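Local coordinates for protein nucleoside-diphosphate-sugar epimerase (Pseudomonas aeruginosa, PDB 2X4G) that belongs to the NAD-dependent epimerase/dehydratase family and probably uses a nicotinamide cofactor in reactions on nucleotide sugars, though its substrate is not established, at residues A[34-39]-A[225-230]; A[105-110]-A[167-172]; A[146-151]-A[155-160]. All coordinates share one frame; numbering follows the deposited sequence.

Contact 1 (A[34-39]-A[225-230])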
ATOM      1  N   ARG A  34      15.153 -28.880 -23.806  1.00 37.48           N
ATOM      2  CA  ARG A  34      15.906 -28.881 -25.045  1.00 38.72           C
ATOM      3  C   ARG A  34      17.304 -29.467 -24.829  1.00 38.53           C
ATOM      4  O   ARG A  34      17.743 -30.301 -25.602  1.00 39.84           O
ATOM      5  CB  ARG A  34      15.973 -27.462 -25.608  1.00 39.33           C
ATOM      6  CG  ARG A  34      16.871 -27.258 -26.840  1.00 43.11           C
ATOM      7  CD  ARG A  34      16.601 -28.280 -27.939  1.00 47.14           C
ATOM      8  NE  ARG A  34      15.204 -28.305 -28.356  1.00 50.41           N
ATOM      9  CZ  ARG A  34      14.549 -29.405 -28.738  1.00 54.75           C
ATOM     10  NH1 ARG A  34      15.178 -30.608 -28.732  1.00 55.36           N
ATOM     11  NH2 ARG A  34      13.259 -29.305 -29.118  1.00 53.67           N
ATOM     12  N   ALA A  35      17.988 -29.077 -23.764  1.00 37.65           N
ATOM     13  CA  ALA A  35      19.330 -29.620 -23.462  1.00 37.48           C
ATOM     14  C   ALA A  35      19.348 -31.146 -23.238  1.00 37.88           C
ATOM     15  O   ALA A  35      20.320 -31.823 -23.562  1.00 38.29           O
ATOM     16  CB  ALA A  35      19.918 -28.915 -22.257  1.00 36.45           C
ATOM     17  N   ALA A  36      18.276 -31.688 -22.682  1.00 37.94           N
ATOM     18  CA  ALA A  36      18.157 -33.146 -22.504  1.00 39.04           C
ATOM     19  C   ALA A  36      17.828 -33.904 -23.808  1.00 40.07           C
ATOM     20  O   ALA A  36      17.746 -35.131 -23.810  1.00 40.68           O
ATOM     21  CB  ALA A  36      17.113 -33.471 -21.431  1.00 38.10           C
ATOM     22  N   GLY A  37      17.627 -33.174 -24.904  1.00 40.27           N
ATOM     23  CA  GLY A  37      17.255 -33.784 -26.185  1.00 41.08           C
ATOM     24  C   GLY A  37      15.838 -34.333 -26.247  1.00 40.97           C
ATOM     25  O   GLY A  37      15.567 -35.254 -26.986  1.00 42.55           O
ATOM     26  N   HIS A  38      14.926 -33.771 -25.469  1.00 40.15           N
ATOM     27  CA  HIS A  38      13.518 -34.092 -25.593  1.00 39.70           C
ATOM     28  C   HIS A  38      12.829 -33.143 -26.571  1.00 39.88           C
ATOM     29  O   HIS A  38      13.379 -32.119 -26.957  1.00 39.15           O
ATOM     30  CB  HIS A  38      12.883 -34.054 -24.218  1.00 38.61           C
ATOM     31  CG  HIS A  38      13.554 -34.980 -23.256  1.00 39.01           C
ATOM     32  ND1 HIS A  38      13.949 -34.594 -21.994  1.00 37.85           N
ATOM     33  CD2 HIS A  38      13.952 -36.268 -23.399  1.00 38.50           C
ATOM     34  CE1 HIS A  38      14.545 -35.609 -21.393  1.00 37.67           C
ATOM     35  NE2 HIS A  38      14.563 -36.634 -22.224  1.00 37.99           N
ATOM     36  N   ASP A  39      11.632 -33.523 -27.006  1.00 40.65           N
ATOM     37  CA  ASP A  39      10.806 -32.659 -27.819  1.00 41.15           C
ATOM     38  C   ASP A  39      10.113 -31.693 -26.879  1.00 39.76           C
ATOM     39  O   ASP A  39       9.522 -32.105 -25.883  1.00 39.70           O
ATOM     40  CB  ASP A  39       9.787 -33.475 -28.610  1.00 42.54           C
ATOM     41  CG  ASP A  39      10.398 -34.160 -29.832  1.00 46.59           C
ATOM     42  OD1 ASP A  39       9.784 -35.152 -30.289  1.00 50.09           O
ATOM     43  OD2 ASP A  39      11.464 -33.706 -30.348  1.00 49.83           O
ATOM     44  N   GLY A 225      16.640 -28.643 -12.337  1.00 37.49           N
ATOM     45  CA  GLY A 225      15.989 -29.234 -11.191  1.00 37.40           C
ATOM     46  C   GLY A 225      14.522 -29.500 -11.426  1.00 37.11           C
ATOM     47  O   GLY A 225      14.001 -30.508 -10.988  1.00 38.39           O
ATOM     48  N   LEU A 226      13.844 -28.595 -12.111  1.00 36.42           N
ATOM     49  CA  LEU A 226      12.438 -28.803 -12.427  1.00 36.13           C
ATOM     50  C   LEU A 226      12.277 -30.025 -13.324  1.00 36.35           C
ATOM     51  O   LEU A 226      11.480 -30.918 -13.013  1.00 36.03           O
ATOM     52  CB  LEU A 226      11.813 -27.560 -13.087  1.00 35.78           C
ATOM     53  CG  LEU A 226      11.690 -26.291 -12.248  1.00 34.28           C
ATOM     54  CD1 LEU A 226      11.048 -25.202 -13.069  1.00 34.97           C
ATOM     55  CD2 LEU A 226      10.885 -26.556 -11.028  1.00 33.81           C
ATOM     56  N   LEU A 227      13.036 -30.072 -14.421  1.00 36.58           N
ATOM     57  CA  LEU A 227      12.993 -31.236 -15.317  1.00 37.38           C
ATOM     58  C   LEU A 227      13.229 -32.515 -14.513  1.00 38.64           C
ATOM     59  O   LEU A 227      12.560 -33.531 -14.736  1.00 39.94           O
ATOM     60  CB  LEU A 227      14.038 -31.125 -16.432  1.00 37.19           C
ATOM     61  CG  LEU A 227      14.198 -32.332 -17.384  1.00 36.93           C
ATOM     62  CD1 LEU A 227      12.937 -32.519 -18.161  1.00 35.36           C
ATOM     63  CD2 LEU A 227      15.376 -32.148 -18.337  1.00 34.62           C
ATOM     64  N   MET A 228      14.168 -32.460 -13.574  1.00 38.72           N
ATOM     65  CA  MET A 228      14.529 -33.635 -12.817  1.00 40.06           C
ATOM     66  C   MET A 228      13.427 -34.071 -11.862  1.00 40.20           C
ATOM     67  O   MET A 228      13.225 -35.256 -11.657  1.00 41.12           O
ATOM     68  CB  MET A 228      15.825 -33.396 -12.038  1.00 40.82           C
ATOM     69  CG  MET A 228      17.093 -33.466 -12.871  1.00 43.30           C
ATOM     70  SD  MET A 228      18.544 -33.425 -11.807  1.00 50.06           S
ATOM     71  CE  MET A 228      19.485 -32.143 -12.632  1.00 48.10           C
ATOM     72  N   ALA A 229      12.741 -33.122 -11.243  1.00 39.82           N
ATOM     73  CA  ALA A 229      11.601 -33.455 -10.390  1.00 40.12           C
ATOM     74  C   ALA A 229      10.540 -34.105 -11.238  1.00 40.07           C
ATOM     75  O   ALA A 229       9.956 -35.087 -10.820  1.00 40.54           O
ATOM     76  CB  ALA A 229      11.028 -32.211  -9.724  1.00 39.84           C
ATOM     77  N   LEU A 230      10.314 -33.547 -12.430  1.00 39.54           N
ATOM     78  CA  LEU A 230       9.238 -33.984 -13.318  1.00 39.94           C
ATOM     79  C   LEU A 230       9.473 -35.425 -13.710  1.00 41.54           C
ATOM     80  O   LEU A 230       8.560 -36.239 -13.606  1.00 42.32           O
ATOM     81  CB  LEU A 230       9.136 -33.094 -14.566  1.00 39.11           C
ATOM     82  CG  LEU A 230       8.115 -33.435 -15.663  1.00 38.38           C
ATOM     83  CD1 LEU A 230       6.712 -33.122 -15.228  1.00 37.20           C
ATOM     84  CD2 LEU A 230       8.416 -32.667 -16.928  1.00 37.17           C
TER
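Ala36 and Leu227 mark the closest approach of the two backbones, with 9.1 Å between their CA atoms, so that the gap is bridged by side chains. Segment 34-39 is where helix 24-35 ends and the chain reverses into strand 39-44. Gly37 leaves the helix with a positive phi of 71°, and its N bonds to Arg34 O at 3.0 Å within a Schellman motif. Segment 225-230 is regular helix throughout, part of helix 219-232.

A small apolar contact illustrates how a buried leucine can meet a helix terminus. Leu227 CG is anti to the backbone N (chi1 175°), which carries the isobutyl group out from its helix, and the two methyls divide the work. CD2 meets Ala36 CB at 3.8 Å, the nearest approach between the segments, while Leu227 CD1 comes obliquely to the His38 ring, 4.5 Å from His38 ND1. The imidazole lies beside the turn itself, with Ala36 O 3.8 Å above its plane and over its centre; Tyr16 meets it edge-to-face. Leu227 also touches Ile33, one turn back along the first helix. Only 80 Å² is buried between the segments, and the Ala36 side remains exposed.

Leu226 and Leu230 of the same helix rest on Leu122 of the central sheet. The neighbouring helix 24-35 joins the parallel strands 15-19 and 39-44, so the contact is made at the helix-to-strand corner of the first beta-alpha-beta unit of a Rossmann fold.

Contact 2 (A[105-110]-A[167-172])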
ATOM      1  N   GLN A 105      -6.972 -19.756 -11.564  1.00 64.76           N
ATOM      2  CA  GLN A 105      -6.127 -20.008 -12.723  1.00 63.87           C
ATOM      3  C   GLN A 105      -5.697 -21.466 -12.757  1.00 62.41           C
ATOM      4  O   GLN A 105      -5.709 -22.085 -13.831  1.00 63.09           O
ATOM      5  CB  GLN A 105      -4.882 -19.109 -12.713  1.00 63.51           C
ATOM      6  CG  GLN A 105      -5.159 -17.614 -13.040  1.00 66.48           C
ATOM      7  CD  GLN A 105      -3.888 -16.723 -12.978  1.00 67.91           C
ATOM      8  OE1 GLN A 105      -2.754 -17.183 -13.251  1.00 67.59           O
ATOM      9  NE2 GLN A 105      -4.086 -15.444 -12.625  1.00 67.42           N
ATOM     10  N   THR A 106      -5.313 -22.024 -11.609  1.00 60.36           N
ATOM     11  CA  THR A 106      -4.796 -23.387 -11.599  1.00 58.61           C
ATOM     12  C   THR A 106      -5.883 -24.428 -11.768  1.00 58.48           C
ATOM     13  O   THR A 106      -5.644 -25.486 -12.337  1.00 58.17           O
ATOM     14  CB  THR A 106      -4.043 -23.736 -10.305  1.00 58.26           C
ATOM     15  OG1 THR A 106      -4.851 -23.378  -9.182  1.00 58.94           O
ATOM     16  CG2 THR A 106      -2.692 -23.025 -10.236  1.00 56.93           C
ATOM     17  N   ASN A 107      -7.077 -24.155 -11.266  1.00 58.49           N
ATOM     18  CA  ASN A 107      -8.066 -25.218 -11.205  1.00 58.66           C
ATOM     19  C   ASN A 107      -8.404 -25.804 -12.580  1.00 58.07           C
ATOM     20  O   ASN A 107      -8.458 -27.028 -12.725  1.00 58.70           O
ATOM     21  CB  ASN A 107      -9.323 -24.797 -10.453  1.00 59.66           C
ATOM     22  CG  ASN A 107      -9.855 -25.910  -9.586  1.00 61.29           C
ATOM     23  OD1 ASN A 107      -9.095 -26.546  -8.834  1.00 61.54           O
ATOM     24  ND2 ASN A 107     -11.155 -26.180  -9.690  1.00 62.54           N
ATOM     25  N   PRO A 108      -8.601 -24.948 -13.601  1.00 56.95           N
ATOM     26  CA  PRO A 108      -8.886 -25.497 -14.923  1.00 56.48           C
ATOM     27  C   PRO A 108      -7.732 -26.330 -15.483  1.00 54.50           C
ATOM     28  O   PRO A 108      -7.961 -27.304 -16.200  1.00 55.47           O
ATOM     29  CB  PRO A 108      -9.118 -24.244 -15.787  1.00 56.61           C
ATOM     30  CG  PRO A 108      -9.476 -23.182 -14.843  1.00 57.38           C
ATOM     31  CD  PRO A 108      -8.675 -23.479 -13.606  1.00 56.93           C
ATOM     32  N   PHE A 109      -6.508 -25.940 -15.162  1.00 51.98           N
ATOM     33  CA  PHE A 109      -5.333 -26.629 -15.662  1.00 49.86           C
ATOM     34  C   PHE A 109      -5.351 -28.070 -15.196  1.00 49.10           C
ATOM     35  O   PHE A 109      -5.147 -28.987 -15.981  1.00 48.40           O
ATOM     36  CB  PHE A 109      -4.059 -25.912 -15.195  1.00 48.75           C
ATOM     37  CG  PHE A 109      -2.815 -26.731 -15.341  1.00 47.77           C
ATOM     38  CD1 PHE A 109      -2.199 -26.860 -16.576  1.00 47.29           C
ATOM     39  CD2 PHE A 109      -2.269 -27.381 -14.248  1.00 46.65           C
ATOM     40  CE1 PHE A 109      -1.073 -27.615 -16.721  1.00 46.29           C
ATOM     41  CE2 PHE A 109      -1.144 -28.131 -14.385  1.00 46.52           C
ATOM     42  CZ  PHE A 109      -0.539 -28.253 -15.629  1.00 46.98           C
ATOM     43  N   TYR A 110      -5.602 -28.254 -13.908  1.00 48.83           N
ATOM     44  CA  TYR A 110      -5.698 -29.588 -13.328  1.00 48.82           C
ATOM     45  C   TYR A 110      -6.858 -30.354 -13.956  1.00 49.77           C
ATOM     46  O   TYR A 110      -6.725 -31.532 -14.327  1.00 49.83           O
ATOM     47  CB  TYR A 110      -5.886 -29.497 -11.821  1.00 49.09           C
ATOM     48  CG  TYR A 110      -4.668 -29.016 -11.075  1.00 47.63           C
ATOM     49  CD1 TYR A 110      -3.472 -29.697 -11.154  1.00 47.40           C
ATOM     50  CD2 TYR A 110      -4.715 -27.889 -10.284  1.00 48.57           C
ATOM     51  CE1 TYR A 110      -2.346 -29.269 -10.466  1.00 46.60           C
ATOM     52  CE2 TYR A 110      -3.593 -27.453  -9.589  1.00 47.95           C
ATOM     53  CZ  TYR A 110      -2.417 -28.150  -9.681  1.00 46.20           C
ATOM     54  OH  TYR A 110      -1.318 -27.724  -8.984  1.00 45.24           O
ATOM     55  N   ARG A 167      -1.140 -30.885  -3.694  1.00 55.05           N
ATOM     56  CA  ARG A 167      -1.129 -32.136  -2.929  1.00 56.82           C
ATOM     57  C   ARG A 167      -2.494 -32.827  -3.001  1.00 58.65           C
ATOM     58  O   ARG A 167      -2.573 -34.057  -3.056  1.00 59.85           O
ATOM     59  CB  ARG A 167      -0.751 -31.883  -1.463  1.00 57.45           C
ATOM     60  CG  ARG A 167       0.623 -31.248  -1.271  1.00 57.31           C
ATOM     61  CD  ARG A 167       1.203 -31.492   0.104  1.00 59.71           C
ATOM     62  NE  ARG A 167       0.265 -31.164   1.182  1.00 63.68           N
ATOM     63  CZ  ARG A 167      -0.041 -29.928   1.591  1.00 65.92           C
ATOM     64  NH1 ARG A 167       0.501 -28.853   1.015  1.00 66.53           N
ATOM     65  NH2 ARG A 167      -0.898 -29.752   2.588  1.00 67.28           N
ATOM     66  N   GLU A 168      -3.553 -32.017  -2.997  1.00 59.58           N
ATOM     67  CA  GLU A 168      -4.943 -32.468  -3.055  1.00 61.17           C
ATOM     68  C   GLU A 168      -5.230 -33.180  -4.375  1.00 60.60           C
ATOM     69  O   GLU A 168      -5.918 -34.189  -4.395  1.00 61.51           O
ATOM     70  CB  GLU A 168      -5.840 -31.243  -2.828  1.00 62.21           C
ATOM     71  CG  GLU A 168      -7.363 -31.367  -2.980  1.00 66.24           C
ATOM     72  CD  GLU A 168      -8.029 -29.962  -3.132  1.00 70.41           C
ATOM     73  OE1 GLU A 168      -8.224 -29.499  -4.289  1.00 71.53           O
ATOM     74  OE2 GLU A 168      -8.310 -29.297  -2.097  1.00 73.02           O
ATOM     75  N   GLN A 169      -4.670 -32.683  -5.471  1.00 59.15           N
ATOM     76  CA  GLN A 169      -4.781 -33.372  -6.755  1.00 59.11           C
ATOM     77  C   GLN A 169      -4.005 -34.706  -6.750  1.00 59.05           C
ATOM     78  O   GLN A 169      -4.455 -35.699  -7.318  1.00 59.76           O
ATOM     79  CB  GLN A 169      -4.258 -32.489  -7.893  1.00 58.12           C
ATOM     80  CG  GLN A 169      -4.910 -31.108  -8.023  1.00 58.52           C
ATOM     81  CD  GLN A 169      -6.345 -31.158  -8.533  1.00 59.59           C
ATOM     82  OE1 GLN A 169      -6.656 -31.861  -9.491  1.00 59.87           O
ATOM     83  NE2 GLN A 169      -7.219 -30.392  -7.897  1.00 59.70           N
ATOM     84  N   ALA A 170      -2.829 -34.722  -6.129  1.00 58.39           N
ATOM     85  CA  ALA A 170      -2.058 -35.958  -5.983  1.00 58.45           C
ATOM     86  C   ALA A 170      -2.892 -36.981  -5.230  1.00 60.12           C
ATOM     87  O   ALA A 170      -3.135 -38.084  -5.722  1.00 60.73           O
ATOM     88  CB  ALA A 170      -0.758 -35.697  -5.250  1.00 57.47           C
ATOM     89  N   ARG A 171      -3.351 -36.592  -4.045  1.00 60.98           N
ATOM     90  CA  ARG A 171      -4.183 -37.458  -3.213  1.00 62.80           C
ATOM     91  C   ARG A 171      -5.359 -38.026  -3.984  1.00 63.71           C
ATOM     92  O   ARG A 171      -5.745 -39.164  -3.747  1.00 65.43           O
ATOM     93  CB  ARG A 171      -4.711 -36.708  -1.984  1.00 63.59           C
ATOM     94  CG  ARG A 171      -3.853 -36.866  -0.732  1.00 64.52           C
ATOM     95  CD  ARG A 171      -4.482 -36.169   0.475  1.00 66.47           C
ATOM     96  NE  ARG A 171      -3.856 -34.866   0.734  1.00 66.77           N
ATOM     97  CZ  ARG A 171      -4.405 -33.664   0.524  1.00 67.60           C
ATOM     98  NH1 ARG A 171      -5.640 -33.517   0.035  1.00 67.85           N
ATOM     99  NH2 ARG A 171      -3.692 -32.576   0.813  1.00 68.27           N
ATOM    100  N   ASN A 172      -5.926 -37.237  -4.898  1.00 63.05           N
ATOM    101  CA  ASN A 172      -7.077 -37.671  -5.702  1.00 63.45           C
ATOM    102  C   ASN A 172      -6.716 -38.403  -7.000  1.00 62.52           C
ATOM    103  O   ASN A 172      -7.557 -38.523  -7.895  1.00 62.80           O
ATOM    104  CB  ASN A 172      -7.965 -36.468  -6.026  1.00 63.66           C
ATOM    105  CG  ASN A 172      -8.667 -35.890  -4.788  1.00 65.44           C
ATOM    106  OD1 ASN A 172      -8.590 -36.427  -3.676  1.00 65.27           O
ATOM    107  ND2 ASN A 172      -9.363 -34.779  -4.995  1.00 66.74           N
TER
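A CH-pi contact and an amide-on-ring stack dominate where Tyr110 meets Gln169: the glutamine CG sits over the middle of the phenol ring, 3.7 Å from the centroid and 12° off the ring normal. The amide follows the same face. Gln169 is bent at chi2 (-71°), which folds its carboxamide back to stack near the CB end of the tyrosine, its plane 15° from that of the ring. Gln169 OE1 then approaches Tyr110 CB at 3.4 Å, a van der Waals contact with carbon. On the other face of the ring lies Phe109 CD2.

The two residues sit on helices 98-116 and 154-171, neighbours on one side of the central Rossmann sheet, and their CA atoms are 7.6 Å apart. Tyr110 also rests on Tyr123 and Val176 of that sheet, so the ring lies among both helices and the strands beneath.

Polar contacts play a smaller part. Asn107 OD1 and Gln169 NE2 are 4.4 Å apart, too far to bond, and Asn107 OD1 takes a weak hydrogen bond from Gln165 NE2 instead. Thr106 OG1 hydrogen-bonds to Gln165 OE1, tying the helices together one turn earlier along helix 154-171.

Contact 3 (A[146-151]-A[155-160])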
ATOM      1  N   ASP A 146      -0.466 -27.382   9.820  1.00 68.40           N
ATOM      2  CA  ASP A 146      -1.526 -28.389  10.055  1.00 71.37           C
ATOM      3  C   ASP A 146      -2.892 -28.032   9.426  1.00 71.77           C
ATOM      4  O   ASP A 146      -3.708 -28.917   9.131  1.00 72.16           O
ATOM      5  CB  ASP A 146      -1.719 -28.645  11.564  1.00 74.08           C
ATOM      6  CG  ASP A 146      -0.588 -29.491  12.173  1.00 76.38           C
ATOM      7  OD1 ASP A 146       0.061 -30.252  11.408  1.00 78.53           O
ATOM      8  OD2 ASP A 146      -0.355 -29.390  13.408  1.00 79.11           O
ATOM      9  N   SER A 147      -3.118 -26.734   9.230  1.00 71.61           N
ATOM     10  CA  SER A 147      -4.391 -26.210   8.767  1.00 72.01           C
ATOM     11  C   SER A 147      -4.172 -24.774   8.314  1.00 70.74           C
ATOM     12  O   SER A 147      -3.039 -24.337   8.212  1.00 69.57           O
ATOM     13  CB  SER A 147      -5.383 -26.251   9.921  1.00 74.30           C
ATOM     14  OG  SER A 147      -4.909 -25.440  10.988  1.00 75.35           O
ATOM     15  N   LEU A 148      -5.248 -24.035   8.063  1.00 71.08           N
ATOM     16  CA  LEU A 148      -5.150 -22.655   7.582  1.00 70.02           C
ATOM     17  C   LEU A 148      -4.110 -21.878   8.348  1.00 69.59           C
ATOM     18  O   LEU A 148      -4.209 -21.772   9.570  1.00 70.64           O
ATOM     19  CB  LEU A 148      -6.480 -21.930   7.740  1.00 71.48           C
ATOM     20  CG  LEU A 148      -7.489 -22.131   6.622  1.00 71.13           C
ATOM     21  CD1 LEU A 148      -8.890 -21.740   7.120  1.00 73.11           C
ATOM     22  CD2 LEU A 148      -7.049 -21.324   5.411  1.00 67.93           C
ATOM     23  N   PRO A 149      -3.119 -21.321   7.634  1.00 67.91           N
ATOM     24  CA  PRO A 149      -2.049 -20.554   8.239  1.00 67.72           C
ATOM     25  C   PRO A 149      -2.587 -19.227   8.743  1.00 68.96           C
ATOM     26  O   PRO A 149      -2.307 -18.169   8.179  1.00 68.35           O
ATOM     27  CB  PRO A 149      -1.078 -20.354   7.080  1.00 65.80           C
ATOM     28  CG  PRO A 149      -1.952 -20.290   5.907  1.00 65.25           C
ATOM     29  CD  PRO A 149      -3.026 -21.293   6.164  1.00 66.47           C
ATOM     30  N   SER A 150      -3.350 -19.297   9.821  1.00 70.89           N
ATOM     31  CA  SER A 150      -4.153 -18.171  10.258  1.00 72.21           C
ATOM     32  C   SER A 150      -3.298 -17.039  10.821  1.00 71.85           C
ATOM     33  O   SER A 150      -2.291 -17.282  11.485  1.00 71.65           O
ATOM     34  CB  SER A 150      -5.168 -18.631  11.293  1.00 74.13           C
ATOM     35  OG  SER A 150      -6.156 -17.643  11.434  1.00 76.39           O
ATOM     36  N   GLY A 151      -3.705 -15.805  10.533  1.00 71.76           N
ATOM     37  CA  GLY A 151      -2.970 -14.628  10.974  1.00 71.28           C
ATOM     38  C   GLY A 151      -1.759 -14.265  10.127  1.00 68.92           C
ATOM     39  O   GLY A 151      -1.168 -13.201  10.325  1.00 68.94           O
ATOM     40  N   TYR A 155       0.026 -13.172   1.128  1.00 54.99           N
ATOM     41  CA  TYR A 155       1.018 -13.817   0.270  1.00 53.10           C
ATOM     42  C   TYR A 155       1.232 -15.263   0.687  1.00 52.25           C
ATOM     43  O   TYR A 155       1.102 -16.177  -0.137  1.00 51.51           O
ATOM     44  CB  TYR A 155       2.357 -13.064   0.312  1.00 52.72           C
ATOM     45  CG  TYR A 155       3.332 -13.531  -0.732  1.00 52.06           C
ATOM     46  CD1 TYR A 155       3.100 -13.265  -2.074  1.00 54.37           C
ATOM     47  CD2 TYR A 155       4.465 -14.255  -0.390  1.00 51.49           C
ATOM     48  CE1 TYR A 155       3.979 -13.695  -3.055  1.00 54.52           C
ATOM     49  CE2 TYR A 155       5.348 -14.698  -1.358  1.00 51.74           C
ATOM     50  CZ  TYR A 155       5.104 -14.416  -2.695  1.00 53.33           C
ATOM     51  OH  TYR A 155       5.960 -14.842  -3.698  1.00 53.40           O
ATOM     52  N   VAL A 156       1.573 -15.460   1.964  1.00 52.21           N
ATOM     53  CA  VAL A 156       1.766 -16.803   2.530  1.00 51.62           C
ATOM     54  C   VAL A 156       0.511 -17.644   2.329  1.00 52.66           C
ATOM     55  O   VAL A 156       0.601 -18.834   2.063  1.00 52.56           O
ATOM     56  CB  VAL A 156       2.068 -16.769   4.059  1.00 52.36           C
ATOM     57  CG1 VAL A 156       1.865 -18.154   4.683  1.00 51.61           C
ATOM     58  CG2 VAL A 156       3.463 -16.244   4.335  1.00 49.41           C
ATOM     59  N   LEU A 157      -0.658 -17.011   2.455  1.00 53.76           N
ATOM     60  CA  LEU A 157      -1.931 -17.716   2.414  1.00 54.44           C
ATOM     61  C   LEU A 157      -2.185 -18.252   1.019  1.00 53.42           C
ATOM     62  O   LEU A 157      -2.544 -19.417   0.825  1.00 52.95           O
ATOM     63  CB  LEU A 157      -3.043 -16.768   2.830  1.00 55.99           C
ATOM     64  CG  LEU A 157      -4.335 -17.447   3.265  1.00 58.47           C
ATOM     65  CD1 LEU A 157      -4.112 -18.294   4.507  1.00 60.20           C
ATOM     66  CD2 LEU A 157      -5.415 -16.406   3.527  1.00 61.47           C
ATOM     67  N   CYS A 158      -1.975 -17.383   0.045  1.00 52.89           N
ATOM     68  CA  CYS A 158      -2.071 -17.758  -1.345  1.00 52.41           C
ATOM     69  C   CYS A 158      -1.067 -18.876  -1.673  1.00 50.94           C
ATOM     70  O   CYS A 158      -1.400 -19.891  -2.282  1.00 50.49           O
ATOM     71  CB  CYS A 158      -1.838 -16.528  -2.213  1.00 51.99           C
ATOM     72  SG  CYS A 158      -1.547 -16.957  -3.914  1.00 54.47           S
ATOM     73  N   LYS A 159       0.165 -18.705  -1.232  1.00 50.45           N
ATOM     74  CA  LYS A 159       1.181 -19.730  -1.464  1.00 49.64           C
ATOM     75  C   LYS A 159       0.893 -21.035  -0.723  1.00 49.41           C
ATOM     76  O   LYS A 159       1.198 -22.106  -1.225  1.00 50.18           O
ATOM     77  CB  LYS A 159       2.585 -19.184  -1.148  1.00 49.17           C
ATOM     78  CG  LYS A 159       3.359 -18.696  -2.401  1.00 49.77           C
ATOM     79  CD  LYS A 159       2.566 -17.737  -3.315  1.00 53.08           C
ATOM     80  CE  LYS A 159       3.217 -17.579  -4.693  1.00 53.33           C
ATOM     81  NZ  LYS A 159       3.495 -18.912  -5.343  1.00 54.65           N
ATOM     82  N   TRP A 160       0.289 -20.958   0.449  1.00 49.58           N
ATOM     83  CA  TRP A 160      -0.125 -22.163   1.171  1.00 49.35           C
ATOM     84  C   TRP A 160      -1.243 -22.875   0.433  1.00 49.13           C
ATOM     85  O   TRP A 160      -1.255 -24.091   0.360  1.00 49.05           O
ATOM     86  CB  TRP A 160      -0.594 -21.824   2.592  1.00 50.49           C
ATOM     87  CG  TRP A 160      -1.348 -22.931   3.255  1.00 50.08           C
ATOM     88  CD1 TRP A 160      -0.823 -23.961   3.958  1.00 49.29           C
ATOM     89  CD2 TRP A 160      -2.769 -23.115   3.268  1.00 50.13           C
ATOM     90  NE1 TRP A 160      -1.822 -24.785   4.411  1.00 50.02           N
ATOM     91  CE2 TRP A 160      -3.029 -24.290   3.999  1.00 50.96           C
ATOM     92  CE3 TRP A 160      -3.847 -22.401   2.732  1.00 50.04           C
ATOM     93  CZ2 TRP A 160      -4.327 -24.767   4.221  1.00 52.60           C
ATOM     94  CZ3 TRP A 160      -5.136 -22.881   2.940  1.00 51.64           C
ATOM     95  CH2 TRP A 160      -5.365 -24.048   3.683  1.00 52.50           C
TER
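Pro149 packs against Trp160 and Leu157 in the dense part of this contact, which shows how a proline can seat a loop on a helix. Its CD lies over the indole, 3.6 Å from the centroid of the five-membered ring and 19° off the normal, a CH-pi contact; Pro149 CD is 3.4 Å from Trp160 CD2, the nearest ring atom. With chi1 at 165° the Trp160 indole extends opposite its own backbone N and passes under the loop. Leu157 CD1 reaches Pro149 CG at 3.3 Å, roughly at right angles to the direction of the indole, so the proline ring rests in the corner between the methyl and the aromatic face. Val156 CG1 adds a more distant touch to Pro149 CB.

The solvent side is formed by Ser147 and Leu148, both exposed. Ser147 O stays 4.0 Å from Trp160 NE1, oblique to the ring and not bonded to it. Leu148 directs its CB away from the helix, yet at this exposed margin Leu148 CD2 makes one close touch, 3.5 Å from Trp160 CZ3. Pro149 itself centres an inverse gamma turn, closed by a weak bond from Ser150 N to Leu148 O.

The helix beneath carries Tyr155 and Lys159, four residues apart as in the YxxxK motif of short-chain dehydrogenases/reductases. Contact 3 thus folds the preceding loop onto the start of the helix that bears this signature.

All three contacts lie within the part of the chain that resembles NAD-dependent epimerases and dehydratases, and draw on helices beside the central Rossmann sheet. Contacts 2 and 3 share helix 154-171: contact 3 is near its start and contact 2 near its end, with centres 18 Å apart. Contact 1 joins the turn that follows helix 24-35 to helix 219-232, its centre about 22 Å from that of contact 2 and 31 Å from that of contact 3, which lies on the opposite side of the chain's centre. Along the sequence they are nested, 3 inside 2 inside 1. Loop packing, helix pairing and a closure over some 185 residues thus sit within one Rossmann fold, consistent with dinucleotide binding in this family.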